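Local coordinates for invasion protein INVA (PDB 2X49), which is an inner-membrane protein of the Salmonella type III secretion export apparatus that takes part in invasion of intestinal epithelial cells, and is represented by its C-terminal domain, at residues L10-P15 with P44-R49; N57-L62 with V73-M78; L169-V174 with W204-K209. All coordinates share one frame; numbering follows the deposited sequence.

Contact 1: L10-P15 with P44-R49; sequences LILLVP and PEVLLR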
loop_
_atom_site.group_PDB
_atom_site.type_symbol
_atom_site.label_atom_id
_atom_site.label_comp_id
_atom_site.label_asym_id
_atom_site.label_seq_id
_atom_site.Cartn_x
_atom_site.Cartn_y
_atom_site.Cartn_z
ATOM N N LEU A 10 12.591 14.181 -0.742
ATOM C CA LEU A 10 11.301 14.204 -0.065
ATOM C C LEU A 10 11.405 15.208 1.060
ATOM O O LEU A 10 12.464 15.363 1.641
ATOM C CB LEU A 10 10.998 12.822 0.529
ATOM C CG LEU A 10 10.843 11.681 -0.461
ATOM C CD1 LEU A 10 10.882 10.373 0.299
ATOM C CD2 LEU A 10 9.597 11.835 -1.267
ATOM N N ILE A 11 10.314 15.894 1.368
ATOM C CA ILE A 11 10.310 16.874 2.461
ATOM C C ILE A 11 9.168 16.518 3.393
ATOM O O ILE A 11 8.071 16.236 2.951
ATOM C CB ILE A 11 10.147 18.332 1.990
ATOM C CG1 ILE A 11 11.296 18.730 1.093
ATOM C CG2 ILE A 11 10.039 19.305 3.219
ATOM C CD1 ILE A 11 11.098 20.048 0.335
ATOM N N LEU A 12 9.479 16.447 4.678
ATOM C CA LEU A 12 8.440 16.321 5.723
ATOM C C LEU A 12 8.363 17.630 6.482
ATOM O O LEU A 12 9.331 18.074 7.056
ATOM C CB LEU A 12 8.764 15.209 6.698
ATOM C CG LEU A 12 8.960 13.823 6.130
ATOM C CD1 LEU A 12 9.387 12.773 7.169
ATOM C CD2 LEU A 12 7.692 13.375 5.493
ATOM N N LEU A 13 7.218 18.260 6.427
ATOM C CA LEU A 13 6.975 19.468 7.266
ATOM C C LEU A 13 6.484 18.919 8.610
ATOM O O LEU A 13 5.567 18.136 8.681
ATOM C CB LEU A 13 5.929 20.393 6.665
ATOM C CG LEU A 13 6.128 20.925 5.235
ATOM C CD1 LEU A 13 5.020 21.858 4.852
ATOM C CD2 LEU A 13 7.530 21.536 5.094
ATOM N N VAL A 14 7.163 19.348 9.666
ATOM C CA VAL A 14 6.925 18.892 11.042
ATOM C C VAL A 14 6.721 20.093 11.968
ATOM O O VAL A 14 7.109 21.197 11.660
ATOM C CB VAL A 14 8.096 18.002 11.540
ATOM C CG1 VAL A 14 8.346 16.843 10.518
ATOM C CG2 VAL A 14 9.362 18.825 11.734
ATOM N N PRO A 15 6.090 19.847 13.111
ATOM C CA PRO A 15 5.998 20.947 14.067
ATOM C C PRO A 15 7.341 21.279 14.683
ATOM O O PRO A 15 8.093 20.421 15.044
ATOM C CB PRO A 15 5.049 20.387 15.148
ATOM C CG PRO A 15 4.391 19.184 14.570
ATOM C CD PRO A 15 5.405 18.629 13.600
ATOM N N PRO A 44 14.524 8.621 -2.031
ATOM C CA PRO A 44 15.398 9.778 -2.034
ATOM C C PRO A 44 15.711 10.220 -0.624
ATOM O O PRO A 44 15.150 9.715 0.342
ATOM C CB PRO A 44 14.520 10.878 -2.649
ATOM C CG PRO A 44 13.439 10.138 -3.377
ATOM C CD PRO A 44 13.186 8.954 -2.548
ATOM N N GLU A 45 16.612 11.159 -0.556
ATOM C CA GLU A 45 16.901 11.848 0.730
ATOM C C GLU A 45 15.643 12.477 1.270
ATOM O O GLU A 45 14.698 12.815 0.553
ATOM C CB GLU A 45 17.936 12.940 0.500
ATOM C CG GLU A 45 19.298 12.479 0.043
ATOM C CD GLU A 45 20.266 12.306 1.179
ATOM O OE1 GLU A 45 19.881 12.502 2.355
ATOM O OE2 GLU A 45 21.435 12.054 0.880
ATOM N N VAL A 46 15.568 12.467 2.588
ATOM C CA VAL A 46 14.436 12.991 3.324
ATOM C C VAL A 46 14.888 14.163 4.165
ATOM O O VAL A 46 15.787 14.057 4.971
ATOM C CB VAL A 46 13.852 11.923 4.216
ATOM C CG1 VAL A 46 12.742 12.511 5.100
ATOM C CG2 VAL A 46 13.308 10.696 3.403
ATOM N N LEU A 47 14.318 15.305 3.859
ATOM C CA LEU A 47 14.603 16.580 4.555
ATOM C C LEU A 47 13.443 16.905 5.498
ATOM O O LEU A 47 12.270 16.746 5.169
ATOM C CB LEU A 47 14.838 17.769 3.587
ATOM C CG LEU A 47 15.746 17.481 2.395
ATOM C CD1 LEU A 47 15.815 18.650 1.416
ATOM C CD2 LEU A 47 17.149 17.141 2.858
ATOM N N LEU A 48 13.789 17.322 6.688
ATOM C CA LEU A 48 12.789 17.885 7.642
ATOM C C LEU A 48 12.815 19.404 7.585
ATOM O O LEU A 48 13.878 20.050 7.543
ATOM C CB LEU A 48 13.029 17.459 9.110
ATOM C CG LEU A 48 13.129 15.971 9.430
ATOM C CD1 LEU A 48 13.174 15.724 10.958
ATOM C CD2 LEU A 48 12.100 15.098 8.790
ATOM N N ARG A 49 11.616 19.964 7.604
ATOM C CA ARG A 49 11.411 21.418 7.596
ATOM C C ARG A 49 10.323 21.772 8.597
ATOM O O ARG A 49 9.368 21.040 8.734
ATOM C CB ARG A 49 11.050 21.893 6.191
ATOM C CG ARG A 49 10.760 23.349 6.036
ATOM C CD ARG A 49 10.731 23.767 4.535
ATOM N NE ARG A 49 11.872 23.234 3.771
ATOM C CZ ARG A 49 12.009 23.335 2.446
ATOM N NH1 ARG A 49 11.081 23.943 1.727
ATOM N NH2 ARG A 49 13.069 22.816 1.833
#

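Contact 2: N57-L62 with V73-M78; sequences NSIVLL and VYFDLM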
loop_
_atom_site.group_PDB
_atom_site.type_symbol
_atom_site.label_atom_id
_atom_site.label_comp_id
_atom_site.label_asym_id
_atom_site.label_seq_id
_atom_site.Cartn_x
_atom_site.Cartn_y
_atom_site.Cartn_z
ATOM N N ASN A 57 0.714 17.740 16.439
ATOM C CA ASN A 57 0.399 16.344 16.077
ATOM C C ASN A 57 0.099 16.184 14.588
ATOM O O ASN A 57 -0.711 15.376 14.171
ATOM C CB ASN A 57 -0.782 15.849 16.936
ATOM C CG ASN A 57 -0.457 15.879 18.438
ATOM O OD1 ASN A 57 0.528 15.069 18.834
ATOM N ND2 ASN A 57 -1.079 16.616 19.203
ATOM N N SER A 58 0.726 17.048 13.829
ATOM C CA SER A 58 0.544 17.038 12.343
ATOM C C SER A 58 1.861 16.951 11.596
ATOM O O SER A 58 2.862 17.546 11.987
ATOM C CB SER A 58 -0.210 18.324 11.907
ATOM O OG SER A 58 -1.483 18.422 12.511
ATOM N N ILE A 59 1.829 16.271 10.456
ATOM C CA ILE A 59 2.997 16.128 9.547
ATOM C C ILE A 59 2.510 16.262 8.126
ATOM O O ILE A 59 1.442 15.786 7.820
ATOM C CB ILE A 59 3.689 14.724 9.689
ATOM C CG1 ILE A 59 4.236 14.512 11.128
ATOM C CG2 ILE A 59 4.794 14.568 8.664
ATOM C CD1 ILE A 59 5.589 15.099 11.383
ATOM N N VAL A 60 3.238 16.991 7.298
ATOM C CA VAL A 60 2.969 17.028 5.850
ATOM C C VAL A 60 4.089 16.468 5.011
ATOM O O VAL A 60 5.278 16.749 5.159
ATOM C CB VAL A 60 2.715 18.494 5.363
ATOM C CG1 VAL A 60 2.161 18.562 3.879
ATOM C CG2 VAL A 60 1.752 19.209 6.274
ATOM N N LEU A 61 3.673 15.645 4.066
ATOM C CA LEU A 61 4.605 15.076 3.096
ATOM C C LEU A 61 4.521 15.839 1.793
ATOM O O LEU A 61 3.470 15.932 1.189
ATOM C CB LEU A 61 4.293 13.560 2.886
ATOM C CG LEU A 61 5.039 12.918 1.703
ATOM C CD1 LEU A 61 6.524 12.858 1.979
ATOM C CD2 LEU A 61 4.424 11.540 1.405
ATOM N N LEU A 62 5.671 16.334 1.350
ATOM C CA LEU A 62 5.840 16.953 0.034
ATOM C C LEU A 62 6.707 16.060 -0.845
ATOM O O LEU A 62 7.767 15.551 -0.480
ATOM C CB LEU A 62 6.531 18.321 0.088
ATOM C CG LEU A 62 6.043 19.327 1.083
ATOM C CD1 LEU A 62 6.825 20.643 0.864
ATOM C CD2 LEU A 62 4.533 19.484 0.970
ATOM N N VAL A 73 -0.696 12.483 13.583
ATOM C CA VAL A 73 -0.037 11.506 14.407
ATOM C C VAL A 73 -0.030 12.045 15.834
ATOM O O VAL A 73 0.574 13.069 16.066
ATOM C CB VAL A 73 1.439 11.276 13.952
ATOM C CG1 VAL A 73 2.195 10.317 14.917
ATOM C CG2 VAL A 73 1.515 10.756 12.528
ATOM N N TYR A 74 -0.698 11.359 16.747
ATOM C CA TYR A 74 -0.693 11.752 18.189
ATOM C C TYR A 74 0.501 11.121 18.847
ATOM O O TYR A 74 0.454 10.044 19.427
ATOM C CB TYR A 74 -2.057 11.462 18.889
ATOM C CG TYR A 74 -3.133 12.416 18.428
ATOM C CD1 TYR A 74 -3.307 13.663 19.033
ATOM C CD2 TYR A 74 -3.990 12.108 17.368
ATOM C CE1 TYR A 74 -4.190 14.546 18.596
ATOM C CE2 TYR A 74 -4.904 12.989 16.930
ATOM C CZ TYR A 74 -5.034 14.206 17.549
ATOM O OH TYR A 74 -5.946 15.140 17.113
ATOM N N PHE A 75 1.589 11.867 18.813
ATOM C CA PHE A 75 2.921 11.409 19.236
ATOM C C PHE A 75 2.965 10.877 20.665
ATOM O O PHE A 75 3.753 9.973 20.986
ATOM C CB PHE A 75 3.992 12.500 19.090
ATOM C CG PHE A 75 4.303 12.846 17.658
ATOM C CD1 PHE A 75 5.048 11.989 16.895
ATOM C CD2 PHE A 75 3.776 13.992 17.065
ATOM C CE1 PHE A 75 5.321 12.285 15.562
ATOM C CE2 PHE A 75 4.036 14.288 15.708
ATOM C CZ PHE A 75 4.813 13.438 14.985
ATOM N N ASP A 76 2.111 11.426 21.498
ATOM C CA ASP A 76 2.100 11.085 22.939
ATOM C C ASP A 76 1.049 10.007 23.295
ATOM O O ASP A 76 0.900 9.638 24.457
ATOM C CB ASP A 76 1.899 12.362 23.787
ATOM C CG ASP A 76 2.927 13.472 23.455
ATOM O OD1 ASP A 76 4.077 13.138 23.148
ATOM O OD2 ASP A 76 2.538 14.663 23.455
ATOM N N LEU A 77 0.333 9.516 22.273
ATOM C CA LEU A 77 -0.775 8.513 22.452
ATOM C C LEU A 77 -0.436 7.219 21.683
ATOM O O LEU A 77 0.608 7.099 21.069
ATOM C CB LEU A 77 -2.147 9.073 22.010
ATOM C CG LEU A 77 -2.650 10.422 22.596
ATOM C CD1 LEU A 77 -3.991 10.887 22.052
ATOM C CD2 LEU A 77 -2.695 10.244 24.143
ATOM N N MET A 78 -1.367 6.272 21.776
ATOM C CA MET A 78 -1.297 4.954 21.150
ATOM C C MET A 78 -2.482 4.771 20.222
ATOM O O MET A 78 -3.615 5.037 20.572
ATOM C CB MET A 78 -1.329 3.843 22.214
ATOM C CG MET A 78 -0.185 3.858 23.138
ATOM S SD MET A 78 1.373 3.453 22.360
ATOM C CE MET A 78 1.137 1.672 22.111
HETATM O O HOH W 1 0.090 13.391 21.061
#

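Contact 3: L169-V174 with W204-K209; sequences LRHATV and WAPREK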
loop_
_atom_site.group_PDB
_atom_site.type_symbol
_atom_site.label_atom_id
_atom_site.label_comp_id
_atom_site.label_asym_id
_atom_site.label_seq_id
_atom_site.Cartn_x
_atom_site.Cartn_y
_atom_site.Cartn_z
ATOM N N LEU A 169 15.793 -11.561 -20.227
ATOM C CA LEU A 169 16.043 -10.398 -21.082
ATOM C C LEU A 169 15.787 -10.745 -22.550
ATOM O O LEU A 169 15.761 -9.862 -23.435
ATOM C CB LEU A 169 17.446 -9.849 -20.893
ATOM C CG LEU A 169 17.596 -8.955 -19.675
ATOM C CD1 LEU A 169 19.049 -8.491 -19.547
ATOM C CD2 LEU A 169 16.581 -7.792 -19.692
ATOM N N ARG A 170 15.704 -12.040 -22.807
ATOM C CA ARG A 170 15.412 -12.519 -24.157
ATOM C C ARG A 170 13.957 -12.299 -24.502
ATOM O O ARG A 170 13.568 -12.343 -25.665
ATOM C CB ARG A 170 15.724 -13.995 -24.303
ATOM C CG ARG A 170 17.136 -14.253 -24.652
ATOM C CD ARG A 170 17.360 -15.743 -24.916
ATOM N NE ARG A 170 16.992 -16.176 -26.242
ATOM C CZ ARG A 170 16.075 -17.082 -26.552
ATOM N NH1 ARG A 170 15.350 -17.685 -25.628
ATOM N NH2 ARG A 170 15.907 -17.388 -27.833
ATOM N N HIS A 171 13.159 -12.107 -23.468
ATOM C CA HIS A 171 11.679 -12.060 -23.559
ATOM C C HIS A 171 11.003 -10.773 -23.083
ATOM O O HIS A 171 9.827 -10.534 -23.336
ATOM C CB HIS A 171 11.032 -13.290 -22.885
ATOM C CG HIS A 171 11.434 -14.562 -23.531
ATOM N ND1 HIS A 171 10.923 -14.952 -24.749
ATOM C CD2 HIS A 171 12.342 -15.511 -23.181
ATOM C CE1 HIS A 171 11.501 -16.083 -25.122
ATOM N NE2 HIS A 171 12.343 -16.459 -24.180
ATOM N N ALA A 172 11.765 -9.988 -22.358
ATOM C CA ALA A 172 11.322 -8.687 -21.821
ATOM C C ALA A 172 12.479 -7.715 -21.809
ATOM O O ALA A 172 13.593 -8.080 -21.446
ATOM C CB ALA A 172 10.747 -8.854 -20.386
ATOM N N THR A 173 12.224 -6.482 -22.235
ATOM C CA THR A 173 13.229 -5.425 -22.162
ATOM C C THR A 173 13.302 -4.844 -20.773
ATOM O O THR A 173 12.383 -5.023 -19.967
ATOM C CB THR A 173 12.930 -4.249 -23.084
ATOM O OG1 THR A 173 11.664 -3.702 -22.715
ATOM C CG2 THR A 173 12.871 -4.711 -24.595
ATOM N N VAL A 174 14.388 -4.114 -20.537
ATOM C CA VAL A 174 14.609 -3.441 -19.241
ATOM C C VAL A 174 13.417 -2.529 -18.911
ATOM O O VAL A 174 12.913 -2.467 -17.790
ATOM C CB VAL A 174 15.923 -2.631 -19.196
ATOM C CG1 VAL A 174 15.972 -1.826 -17.925
ATOM C CG2 VAL A 174 17.148 -3.550 -19.300
ATOM N N TRP A 204 6.484 -16.289 -17.756
ATOM C CA TRP A 204 5.304 -15.614 -18.297
ATOM C C TRP A 204 5.566 -14.647 -19.424
ATOM O O TRP A 204 4.760 -14.497 -20.346
ATOM C CB TRP A 204 4.529 -14.922 -17.162
ATOM C CG TRP A 204 3.767 -15.907 -16.316
ATOM C CD1 TRP A 204 4.096 -16.295 -15.036
ATOM C CD2 TRP A 204 2.566 -16.595 -16.638
ATOM N NE1 TRP A 204 3.185 -17.178 -14.563
ATOM C CE2 TRP A 204 2.224 -17.377 -15.514
ATOM C CE3 TRP A 204 1.731 -16.615 -17.751
ATOM C CZ2 TRP A 204 1.104 -18.180 -15.485
ATOM C CZ3 TRP A 204 0.603 -17.420 -17.702
ATOM C CH2 TRP A 204 0.315 -18.190 -16.587
ATOM N N ALA A 205 6.708 -14.000 -19.363
ATOM C CA ALA A 205 7.027 -12.962 -20.364
ATOM C C ALA A 205 7.075 -13.504 -21.803
ATOM O O ALA A 205 6.748 -12.769 -22.718
ATOM C CB ALA A 205 8.340 -12.202 -20.009
ATOM N N PRO A 206 7.518 -14.748 -21.998
ATOM C CA PRO A 206 7.514 -15.223 -23.390
ATOM C C PRO A 206 6.170 -15.214 -24.034
ATOM O O PRO A 206 6.049 -15.081 -25.254
ATOM C CB PRO A 206 7.950 -16.677 -23.248
ATOM C CG PRO A 206 8.862 -16.641 -22.043
ATOM C CD PRO A 206 8.115 -15.753 -21.105
ATOM N N ARG A 207 5.179 -15.472 -23.214
ATOM C CA ARG A 207 3.799 -15.661 -23.685
ATOM C C ARG A 207 2.825 -14.498 -23.545
ATOM O O ARG A 207 1.799 -14.453 -24.220
ATOM C CB ARG A 207 3.176 -16.868 -22.992
ATOM C CG ARG A 207 3.792 -18.157 -23.419
ATOM C CD ARG A 207 2.885 -19.310 -23.119
ATOM N NE ARG A 207 3.601 -20.570 -23.186
ATOM C CZ ARG A 207 3.023 -21.745 -23.297
ATOM N NH1 ARG A 207 1.708 -21.830 -23.435
ATOM N NH2 ARG A 207 3.748 -22.833 -23.306
ATOM N N GLU A 208 3.117 -13.594 -22.636
ATOM C CA GLU A 208 2.211 -12.462 -22.369
ATOM C C GLU A 208 2.932 -11.142 -22.556
ATOM O O GLU A 208 3.830 -10.803 -21.779
ATOM C CB GLU A 208 1.669 -12.555 -20.928
ATOM C CG GLU A 208 0.569 -11.498 -20.636
ATOM C CD GLU A 208 -0.516 -11.444 -21.683
ATOM O OE1 GLU A 208 -1.414 -12.341 -21.719
ATOM O OE2 GLU A 208 -0.528 -10.486 -22.478
ATOM N N LYS A 209 2.480 -10.419 -23.581
ATOM C CA LYS A 209 3.127 -9.166 -24.079
ATOM C C LYS A 209 2.385 -7.908 -23.649
ATOM O O LYS A 209 2.858 -6.788 -23.835
ATOM C CB LYS A 209 3.287 -9.188 -25.608
ATOM C CG LYS A 209 4.180 -10.327 -26.167
ATOM C CD LYS A 209 5.491 -10.407 -25.473
ATOM C CE LYS A 209 6.414 -11.437 -26.131
ATOM N NZ LYS A 209 7.556 -11.813 -25.314
HETATM O O HOH W 2 9.335 -13.751 -26.455
#

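Contact 1: L10-P15 with P44-R49
L12 and V46 meet on one face of a parallel strand pair, strand 10-14 beside strand 46-50. The two strands are the ends of a beta-alpha-beta crossover whose connection runs through helices 16-24 and 27-39. The short axes are 26° apart, and L10 faces V46, I11 faces L47, L12 faces L48 and L13 faces R49. Backbone bonds alternate along the seam, starting with L10 N to E45 O and ending with V14 N to R49 O. On the face carrying L10, L12, V46 and L48, the leucines reach across the seam with their methyl groups. L12 CD1 sits at a fork, 4.0 Å from V46 CG1 and 3.9 Å from L48 CD2, so one methyl touches two residues of the partner strand that lie on the same face of the sheet. L10 CD1 lies 4.0 Å from V46 CG2, the other branch of that valine, and also meets the ring of P44 at CD. Helix 27-39 packs on this side through A28 and L31, which touch V46, and L27, which touches L12.

The other face is built differently, because R49 spreads over its neighbours there. Its CG is anti to the backbone N (chi1 178°), which carries the chain up beside L13. The two side chains run the same way, with L13 CD2 3.7 Å from R49 CB and close to CG and CD as well. The R49 chain then bends at chi3 (-46°) and swings back across I11. The guanidinium thus presents a flat face to an apolar methyl, while R49 itself stays at the protein surface. I11 CD1 lies over that face, 3.7 Å from R49 NH2.

Contact 2: N57-L62 with V73-M78
N57 leans on Y74 at the point where strand 58-63 begins and the type I beta turn Y74-L77 follows its antiparallel hairpin partner, strand 66-72. The backbones are tied first: V73 N donates to N57 O at 3.0 Å. That bond lies two residues beyond the backbone pairing of I59 with F71.

From there the asparagine side chain can be followed outward. Its CB stands over the Y74 ring face, 4.3 Å from the centroid, in a CH-pi contact, and also lies close to V73 O. With chi1 at -61°, CG is anti to the carbonyl carbon, and the carboxamide continues alongside the CD1-CE1 side of the ring, with N57 CG 3.7 Å from Y74 CD1. The amide and ring planes are 34° apart, so the two flat groups are tilted against each other. At the tip the branches part. ND2 stays near CD1 and CE1 of Y74. The oxygen turns to the beta turn, where N57 OD1 accepts a weak bond from F75 N at 3.4 Å. A water donates to N57 OD1 at 2.8 Å, and the same water accepts from D76 N at 2.9 Å. One carbonyl oxygen thereby reaches two successive amides of the turn, one of them through water. R18 adds a weak bond to OD1 and a salt bridge to D76.

Beyond the amide, F75 takes V73 CG1 on one ring face, while I59 CD1 comes to the ring edge, near its plane, 4.0 Å from F75 CZ.

Contact 3: L169-V174 with W204-K209
K209 NZ is gripped by three oxygens between the two loops. It gives a bond to A205 O at 2.9 Å in its own loop, a weak one to H171 O at 3.3 Å across the contact, and one to a water at 2.9 Å. The lysine chain bends at chi2 (-50°), which brings its end back over the loop it comes from. The same water lies in the plane of the H171 ring at its edge, 2.6 Å from ND1, and so links imidazole to ammonium. With NZ 4.6 Å from ND1, the lysine charge would probably disfavour protonation of this ring, although E167, weakly bonded to NE2, would pull the other way.

P206 closes on the ring from above: its CG lies over the centre of one face, 3.7 Å from the centroid, a CH-pi contact with the side chains crossing at about a right angle. Beside it, the methyl groups of A172 and A205 touch at 4.1 Å.

The contact thus joins two interhelical loops, one between helices 162-169 and 174-185, the other between helices 194-204 and 211-221, with T173 as N-cap of helix 174-185.

In the fold
Contacts 1 and 2 both reach one mixed four-stranded sheet, in the order 46-50, 10-14, 58-63, 66-72, with 73-78 the loop that follows its last strand; their centres lie 13 Å apart. Strand 10-14 is joined to 58-63 by probable hydrogen bonds from L13 N to V60 O (2.8 Å) and from L62 N to I11 O (2.9 Å). Contact 3 stands apart in a helical region: its centre is about 39 Å from that of contact 1 and about 44 Å from that of contact 2, on the opposite side of the chain's centre from the latter. The side chain of V73 is about 7 Å from a mercury ion, and that of Y74 about 10 Å from a calcium ion.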